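Local coordinates for protein oxidized polyvinyl alcohol hydrolase (PDB 3WLA) that hydrolyses beta-diketones such as 4,6-nonanedione and the oxidized form of polyvinyl alcohol, cutting the carbon chain in the second step of polyvinyl alcohol breakdown, at residues 16-21 against 145-150; 151-156 against 306-311. All blocks are in the same frame, centred on the assembly; numbering follows the deposited sequence.

In the fold
Contact 1 lies by the 21-28, 31-38 and 81-85 side of the mixed alpha/beta-hydrolase sheet and contact 2 near its central strands, with centres about 20 Å apart; along the chain contact 1 closes before contact 2 opens. Residues 145-150, which leave helix 133-145, run straight into residues 151-156, which turn a corner and begin strand 155-161. At that junction Gly146 CA packs on Leu151 CD1 at 3.3 Å. From there contact 1 reaches back to the loop before edge strand 21-28, whereas contact 2 reaches forward to the loop after helix 292-304. One continuous connection thus meets early and late parts of the chain. Strand 155-161 continues toward Ser162, the probable nucleophile, but both contacts lie away from it.

Contact 1. Residues 16-21 against 145-150; sequences FTPKAG and VGTKWK
In this alpha/beta-hydrolase fold, the loop that leads into edge strand 21-28 packs on the turn leaving helix 133-145, with Pro18 set against Lys148 and Trp149. Pro18 CG meets Lys148 CB at 3.8 Å, while its CB faces the indole edge at Trp149 CZ3. The Pro18 ring crosses the Thr147 side chain at about a right angle; Thr147 OG1 spends its hydrogen bond on Cys144 O in the helix. Lys148 CG stands anti to its own backbone N (chi1 176°), and the extended chain beyond it runs past Pro18, bringing CD to 3.2 Å from Pro18 O. One face of the Trp149 indole carries Lys148 CG, near the rim. The same ring turns its edge to the next peptide, CH2 lying 3.6 Å from both Lys19 C and Ala20 N. A water accepts from Ala20 N at 3.0 Å and from Lys148 NZ at 2.8 Å. Val145 O accepts from both Lys148 N and Trp149 N, which fixes the turn that presents these side chains. With no direct hydrogen bond, the segments meet by van der Waals contact of carbon atoms with carbon and with backbone peptide groups, and the water satisfies a backbone N-H and bridges it to the Lys148 ammonium.

Contact 2. Residues 151-156 against 306-311; sequences LDRKRL and HPKGSS
This is a surface contact between two beta turns, one leading into strand 155-161 of the central alpha/beta-hydrolase sheet, the other in the loop after helix 292-304. The type I turn from Asp152 to Arg155 meets the type II turn from Pro307 to Ser310 through a single backbone hydrogen bond: Lys308 N gives to Lys154 O at 2.7 Å, nearly straight at 171° and on a lone pair of the carbonyl. Beside it the Arg155 and Pro307 side chains run the same way, and the pyrrolidine lies against one face of the guanidinium, with Pro307 CB 3.6 Å from Arg155 CZ and Pro307 CG 3.4 Å from Arg155 NH2. Arg155 is held in that pose by Asp152, whose OD2 takes NH1 at 2.7 Å on its syn lone pair, within the guanidinium plane, and by Ala304 O, which receives NE. The other carboxylate oxygen, Asp152 OD1, closes an Asx turn by accepting from Lys154 N at 2.8 Å, from above the carboxylate plane. With an alanine at Arg155, Asp152 OD2 would probably lose its salt-bridge mate, Ala304 O its NE donor, and Pro307 the flat group it rests on. Lys154 lays its CD 3.8 Å from Lys308 O. The Lys308 chain leaves the interface, bending at chi3 and chi4 to bring NZ to the carbonyl oxygens of Ser176, Trp179 and Pro231. Within the second turn, Ser310 OG gives a hydrogen bond of 2.7 Å to Pro307 O, in the carbonyl plane.

Contact 1. Residues 16-21 against 145-150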
ATOM      1  N   PHE A  16      16.799 -19.961   5.212  1.00 39.09           N
ATOM      2  CA  PHE A  16      16.183 -18.911   5.996  1.00 38.10           C
ATOM      3  C   PHE A  16      15.072 -19.453   6.883  1.00 36.78           C
ATOM      4  O   PHE A  16      14.262 -20.256   6.439  1.00 35.80           O
ATOM      5  CB  PHE A  16      15.543 -17.843   5.080  1.00 37.67           C
ATOM      6  CG  PHE A  16      15.039 -16.654   5.829  1.00 37.84           C
ATOM      7  CD1 PHE A  16      15.910 -15.616   6.182  1.00 37.00           C
ATOM      8  CD2 PHE A  16      13.723 -16.613   6.288  1.00 36.61           C
ATOM      9  CE1 PHE A  16      15.473 -14.572   6.987  1.00 37.32           C
ATOM     10  CE2 PHE A  16      13.287 -15.570   7.091  1.00 35.45           C
ATOM     11  CZ  PHE A  16      14.158 -14.554   7.442  1.00 35.45           C
ATOM     12  N   THR A  17      15.025 -18.968   8.116  1.00 37.33           N
ATOM     13  CA  THR A  17      13.973 -19.333   9.047  1.00 37.62           C
ATOM     14  C   THR A  17      13.579 -18.035   9.765  1.00 36.58           C
ATOM     15  O   THR A  17      14.419 -17.321  10.339  1.00 35.34           O
ATOM     16  CB  THR A  17      14.446 -20.458  10.032  1.00 38.89           C
ATOM     17  OG1 THR A  17      15.380 -19.924  10.958  1.00 41.54           O
ATOM     18  CG2 THR A  17      15.137 -21.584   9.250  1.00 38.97           C
ATOM     19  N   PRO A  18      12.270 -17.718   9.742  1.00 35.81           N
ATOM     20  CA  PRO A  18      11.708 -16.522  10.342  1.00 34.57           C
ATOM     21  C   PRO A  18      11.709 -16.515  11.840  1.00 35.42           C
ATOM     22  O   PRO A  18      11.606 -17.559  12.447  1.00 35.00           O
ATOM     23  CB  PRO A  18      10.289 -16.517   9.780  1.00 34.34           C
ATOM     24  CG  PRO A  18       9.916 -17.926   9.863  1.00 36.10           C
ATOM     25  CD  PRO A  18      11.188 -18.634   9.324  1.00 35.37           C
ATOM     26  N   LYS A  19      11.815 -15.336  12.435  1.00 34.59           N
ATOM     27  CA  LYS A  19      11.751 -15.230  13.879  1.00 36.01           C
ATOM     28  C   LYS A  19      11.068 -13.924  14.248  1.00 35.09           C
ATOM     29  O   LYS A  19      10.827 -13.077  13.381  1.00 34.27           O
ATOM     30  CB  LYS A  19      13.143 -15.261  14.508  1.00 38.08           C
ATOM     31  CG  LYS A  19      14.029 -14.167  14.074  1.00 41.59           C
ATOM     32  CD  LYS A  19      15.460 -14.489  14.493  1.00 45.20           C
ATOM     33  CE  LYS A  19      16.321 -13.256  14.502  1.00 45.92           C
ATOM     34  NZ  LYS A  19      17.649 -13.522  15.149  1.00 50.62           N
ATOM     35  N   ALA A  20      10.750 -13.786  15.530  1.00 33.13           N
ATOM     36  CA  ALA A  20      10.128 -12.596  16.036  1.00 32.26           C
ATOM     37  C   ALA A  20      11.128 -11.467  15.973  1.00 31.87           C
ATOM     38  O   ALA A  20      12.336 -11.670  16.162  1.00 31.62           O
ATOM     39  CB  ALA A  20       9.670 -12.804  17.481  1.00 33.63           C
ATOM     40  N   GLY A  21      10.639 -10.266  15.704  1.00 30.04           N
ATOM     41  CA  GLY A  21      11.537  -9.124  15.643  1.00 29.72           C
ATOM     42  C   GLY A  21      12.188  -8.906  14.283  1.00 29.46           C
ATOM     43  O   GLY A  21      11.612  -9.228  13.224  1.00 30.12           O
ATOM     44  N   VAL A 145       6.765 -16.234   6.796  1.00 31.18           N
ATOM     45  CA  VAL A 145       6.389 -16.106   8.206  1.00 29.45           C
ATOM     46  C   VAL A 145       5.344 -17.180   8.529  1.00 29.81           C
ATOM     47  O   VAL A 145       5.330 -17.755   9.631  1.00 30.08           O
ATOM     48  CB  VAL A 145       5.810 -14.691   8.493  1.00 27.41           C
ATOM     49  CG1 VAL A 145       5.256 -14.619   9.906  1.00 27.11           C
ATOM     50  CG2 VAL A 145       6.895 -13.647   8.342  1.00 28.42           C
ATOM     51  N   GLY A 146       4.480 -17.438   7.550  1.00 31.04           N
ATOM     52  CA  GLY A 146       3.425 -18.429   7.678  1.00 32.73           C
ATOM     53  C   GLY A 146       3.909 -19.863   7.971  1.00 34.99           C
ATOM     54  O   GLY A 146       3.083 -20.758   8.173  1.00 34.14           O
ATOM     55  N   THR A 147       5.223 -20.101   7.996  1.00 35.59           N
ATOM     56  CA  THR A 147       5.699 -21.457   8.297  1.00 35.38           C
ATOM     57  C   THR A 147       5.964 -21.583   9.794  1.00 36.82           C
ATOM     58  O   THR A 147       6.076 -22.687  10.307  1.00 38.08           O
ATOM     59  CB  THR A 147       7.018 -21.831   7.559  1.00 35.35           C
ATOM     60  OG1 THR A 147       8.068 -20.952   7.986  1.00 34.85           O
ATOM     61  CG2 THR A 147       6.849 -21.769   6.045  1.00 33.03           C
ATOM     62  N   LYS A 148       6.074 -20.468  10.497  1.00 35.45           N
ATOM     63  CA  LYS A 148       6.336 -20.530  11.919  1.00 36.42           C
ATOM     64  C   LYS A 148       5.126 -20.092  12.766  1.00 37.40           C
ATOM     65  O   LYS A 148       4.974 -20.541  13.897  1.00 36.52           O
ATOM     66  CB  LYS A 148       7.595 -19.728  12.246  1.00 38.32           C
ATOM     67  CG  LYS A 148       7.884 -19.663  13.715  1.00 42.33           C
ATOM     68  CD  LYS A 148       9.325 -19.241  14.035  1.00 45.88           C
ATOM     69  CE  LYS A 148       9.496 -19.118  15.581  1.00 47.91           C
ATOM     70  NZ  LYS A 148      10.779 -18.458  16.016  1.00 50.65           N
ATOM     71  N   TRP A 149       4.259 -19.229  12.224  1.00 35.88           N
ATOM     72  CA  TRP A 149       3.023 -18.832  12.938  1.00 35.55           C
ATOM     73  C   TRP A 149       1.842 -19.186  12.041  1.00 35.02           C
ATOM     74  O   TRP A 149       1.982 -19.181  10.830  1.00 36.76           O
ATOM     75  CB  TRP A 149       2.995 -17.331  13.250  1.00 33.70           C
ATOM     76  CG  TRP A 149       3.984 -16.916  14.297  1.00 33.38           C
ATOM     77  CD1 TRP A 149       3.760 -16.771  15.635  1.00 33.24           C
ATOM     78  CD2 TRP A 149       5.352 -16.566  14.080  1.00 33.33           C
ATOM     79  NE1 TRP A 149       4.916 -16.340  16.273  1.00 33.84           N
ATOM     80  CE2 TRP A 149       5.904 -16.210  15.330  1.00 33.32           C
ATOM     81  CE3 TRP A 149       6.169 -16.512  12.946  1.00 33.97           C
ATOM     82  CZ2 TRP A 149       7.226 -15.806  15.466  1.00 32.48           C
ATOM     83  CZ3 TRP A 149       7.485 -16.109  13.092  1.00 32.49           C
ATOM     84  CH2 TRP A 149       7.998 -15.762  14.333  1.00 33.21           C
ATOM     85  N   LYS A 150       0.686 -19.514  12.608  1.00 36.15           N
ATOM     86  CA  LYS A 150      -0.453 -19.853  11.766  1.00 37.59           C
ATOM     87  C   LYS A 150      -1.148 -18.592  11.252  1.00 36.29           C
ATOM     88  O   LYS A 150      -1.707 -17.825  12.036  1.00 37.80           O
ATOM     89  CB  LYS A 150      -1.448 -20.732  12.530  1.00 40.21           C
ATOM     90  CG  LYS A 150      -0.886 -22.150  12.803  1.00 43.71           C
ATOM     91  CD  LYS A 150      -1.986 -23.175  13.111  1.00 45.56           C
ATOM     92  CE  LYS A 150      -1.717 -24.496  12.365  1.00 47.26           C
ATOM     93  NZ  LYS A 150      -1.887 -24.431  10.859  1.00 48.30           N
TER
HETATM   94  O   HOH W   1      11.085 -16.055  17.478  1.00 49.04           O

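Contact 2. Residues 151-156 against 306-311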
ATOM      1  N   LEU A 151      -1.124 -18.391   9.940  1.00 34.71           N
ATOM      2  CA  LEU A 151      -1.733 -17.193   9.333  1.00 33.28           C
ATOM      3  C   LEU A 151      -3.028 -17.527   8.561  1.00 32.93           C
ATOM      4  O   LEU A 151      -3.223 -18.682   8.152  1.00 33.43           O
ATOM      5  CB  LEU A 151      -0.710 -16.520   8.390  1.00 32.07           C
ATOM      6  CG  LEU A 151       0.693 -16.266   8.962  1.00 30.74           C
ATOM      7  CD1 LEU A 151       1.610 -15.632   7.913  1.00 30.80           C
ATOM      8  CD2 LEU A 151       0.562 -15.363  10.168  1.00 31.94           C
ATOM      9  N   ASP A 152      -3.909 -16.536   8.371  1.00 30.66           N
ATOM     10  CA  ASP A 152      -5.163 -16.775   7.645  1.00 29.60           C
ATOM     11  C   ASP A 152      -4.957 -16.408   6.173  1.00 29.22           C
ATOM     12  O   ASP A 152      -4.937 -15.234   5.822  1.00 26.63           O
ATOM     13  CB  ASP A 152      -6.258 -15.910   8.234  1.00 29.52           C
ATOM     14  CG  ASP A 152      -7.604 -16.135   7.564  1.00 31.43           C
ATOM     15  OD1 ASP A 152      -7.636 -16.692   6.423  1.00 30.40           O
ATOM     16  OD2 ASP A 152      -8.627 -15.724   8.183  1.00 32.40           O
ATOM     17  N   ARG A 153      -4.827 -17.413   5.319  1.00 29.05           N
ATOM     18  CA  ARG A 153      -4.611 -17.204   3.878  1.00 28.64           C
ATOM     19  C   ARG A 153      -5.630 -16.279   3.206  1.00 28.13           C
ATOM     20  O   ARG A 153      -5.328 -15.653   2.193  1.00 28.82           O
ATOM     21  CB  ARG A 153      -4.594 -18.561   3.157  1.00 30.09           C
ATOM     22  CG  ARG A 153      -4.457 -18.484   1.634  1.00 30.93           C
ATOM     23  CD  ARG A 153      -3.033 -18.086   1.203  1.00 32.47           C
ATOM     24  NE  ARG A 153      -2.860 -17.921  -0.246  1.00 30.64           N
ATOM     25  CZ  ARG A 153      -3.295 -16.875  -0.961  1.00 32.58           C
ATOM     26  NH1 ARG A 153      -3.949 -15.873  -0.369  1.00 29.22           N
ATOM     27  NH2 ARG A 153      -3.046 -16.817  -2.271  1.00 30.85           N
ATOM     28  N   LYS A 154      -6.823 -16.174   3.777  1.00 27.20           N
ATOM     29  CA  LYS A 154      -7.870 -15.336   3.192  1.00 28.56           C
ATOM     30  C   LYS A 154      -7.966 -13.950   3.797  1.00 27.35           C
ATOM     31  O   LYS A 154      -8.860 -13.177   3.462  1.00 26.33           O
ATOM     32  CB  LYS A 154      -9.208 -16.055   3.321  1.00 31.37           C
ATOM     33  CG  LYS A 154      -9.228 -17.286   2.412  1.00 36.32           C
ATOM     34  CD  LYS A 154     -10.532 -18.018   2.499  1.00 40.73           C
ATOM     35  CE  LYS A 154     -10.524 -19.230   1.578  1.00 43.27           C
ATOM     36  NZ  LYS A 154     -11.693 -20.107   1.903  1.00 45.13           N
ATOM     37  N   ARG A 155      -7.026 -13.647   4.691  1.00 27.71           N
ATOM     38  CA  ARG A 155      -6.987 -12.345   5.377  1.00 26.64           C
ATOM     39  C   ARG A 155      -5.556 -11.757   5.438  1.00 26.08           C
ATOM     40  O   ARG A 155      -5.048 -11.390   6.519  1.00 25.24           O
ATOM     41  CB  ARG A 155      -7.587 -12.494   6.786  1.00 24.63           C
ATOM     42  CG  ARG A 155      -9.129 -12.591   6.796  1.00 26.21           C
ATOM     43  CD  ARG A 155      -9.643 -12.653   8.243  1.00 28.08           C
ATOM     44  NE  ARG A 155     -11.120 -12.674   8.280  1.00 28.48           N
ATOM     45  CZ  ARG A 155     -11.861 -13.789   8.223  1.00 29.32           C
ATOM     46  NH1 ARG A 155     -11.269 -14.976   8.116  1.00 25.78           N
ATOM     47  NH2 ARG A 155     -13.195 -13.724   8.324  1.00 25.23           N
ATOM     48  N   LEU A 156      -4.913 -11.682   4.272  1.00 25.22           N
ATOM     49  CA  LEU A 156      -3.580 -11.111   4.182  1.00 24.75           C
ATOM     50  C   LEU A 156      -3.806  -9.704   3.636  1.00 24.29           C
ATOM     51  O   LEU A 156      -4.272  -9.559   2.518  1.00 23.90           O
ATOM     52  CB  LEU A 156      -2.724 -11.913   3.209  1.00 24.27           C
ATOM     53  CG  LEU A 156      -2.695 -13.408   3.574  1.00 24.73           C
ATOM     54  CD1 LEU A 156      -1.681 -14.075   2.607  1.00 23.60           C
ATOM     55  CD2 LEU A 156      -2.283 -13.592   5.054  1.00 24.08           C
ATOM     56  N   HIS A 306     -14.134  -8.940   5.609  1.00 28.89           N
ATOM     57  CA  HIS A 306     -14.402  -9.295   4.241  1.00 27.13           C
ATOM     58  C   HIS A 306     -13.248 -10.151   3.744  1.00 27.73           C
ATOM     59  O   HIS A 306     -12.461  -9.711   2.955  1.00 26.94           O
ATOM     60  CB  HIS A 306     -14.530  -8.012   3.397  1.00 27.54           C
ATOM     61  CG  HIS A 306     -15.217  -8.220   2.090  1.00 29.67           C
ATOM     62  ND1 HIS A 306     -14.539  -8.390   0.908  1.00 32.31           N
ATOM     63  CD2 HIS A 306     -16.535  -8.262   1.775  1.00 31.85           C
ATOM     64  CE1 HIS A 306     -15.402  -8.525  -0.083  1.00 31.34           C
ATOM     65  NE2 HIS A 306     -16.620  -8.447   0.412  1.00 33.04           N
ATOM     66  N   PRO A 307     -13.150 -11.399   4.222  1.00 29.09           N
ATOM     67  CA  PRO A 307     -12.065 -12.287   3.802  1.00 29.51           C
ATOM     68  C   PRO A 307     -12.116 -12.562   2.299  1.00 30.31           C
ATOM     69  O   PRO A 307     -13.183 -12.474   1.655  1.00 28.93           O
ATOM     70  CB  PRO A 307     -12.267 -13.536   4.677  1.00 27.63           C
ATOM     71  CG  PRO A 307     -13.719 -13.528   4.977  1.00 29.25           C
ATOM     72  CD  PRO A 307     -14.065 -12.061   5.174  1.00 27.50           C
ATOM     73  N   LYS A 308     -10.948 -12.862   1.745  1.00 30.35           N
ATOM     74  CA  LYS A 308     -10.821 -13.122   0.320  1.00 32.19           C
ATOM     75  C   LYS A 308     -11.881 -14.117  -0.126  1.00 33.39           C
ATOM     76  O   LYS A 308     -12.027 -15.189   0.463  1.00 31.23           O
ATOM     77  CB  LYS A 308      -9.420 -13.654  -0.006  1.00 32.19           C
ATOM     78  CG  LYS A 308      -9.126 -13.775  -1.475  1.00 32.02           C
ATOM     79  CD  LYS A 308      -7.609 -13.891  -1.684  1.00 32.84           C
ATOM     80  CE  LYS A 308      -7.198 -13.286  -3.002  1.00 32.51           C
ATOM     81  NZ  LYS A 308      -7.595 -11.884  -3.288  1.00 28.00           N
ATOM     82  N   GLY A 309     -12.624 -13.725  -1.150  1.00 35.05           N
ATOM     83  CA  GLY A 309     -13.692 -14.561  -1.663  1.00 36.25           C
ATOM     84  C   GLY A 309     -15.066 -14.173  -1.152  1.00 38.67           C
ATOM     85  O   GLY A 309     -16.033 -14.906  -1.402  1.00 40.55           O
ATOM     86  N   SER A 310     -15.195 -13.051  -0.437  1.00 38.32           N
ATOM     87  CA  SER A 310     -16.516 -12.625   0.048  1.00 37.61           C
ATOM     88  C   SER A 310     -17.251 -11.910  -1.055  1.00 37.65           C
ATOM     89  O   SER A 310     -16.659 -11.329  -1.949  1.00 39.10           O
ATOM     90  CB  SER A 310     -16.408 -11.665   1.232  1.00 37.17           C
ATOM     91  OG  SER A 310     -15.766 -12.278   2.326  1.00 35.46           O
ATOM     92  N   SER A 311     -18.562 -11.938  -0.988  1.00 38.73           N
ATOM     93  CA  SER A 311     -19.314 -11.268  -2.012  1.00 38.48           C
ATOM     94  C   SER A 311     -19.492  -9.793  -1.644  1.00 37.82           C
ATOM     95  O   SER A 311     -19.836  -9.453  -0.527  1.00 35.49           O
ATOM     96  CB  SER A 311     -20.669 -11.946  -2.178  1.00 39.39           C
ATOM     97  OG  SER A 311     -21.531 -11.081  -2.886  1.00 42.60           O
TER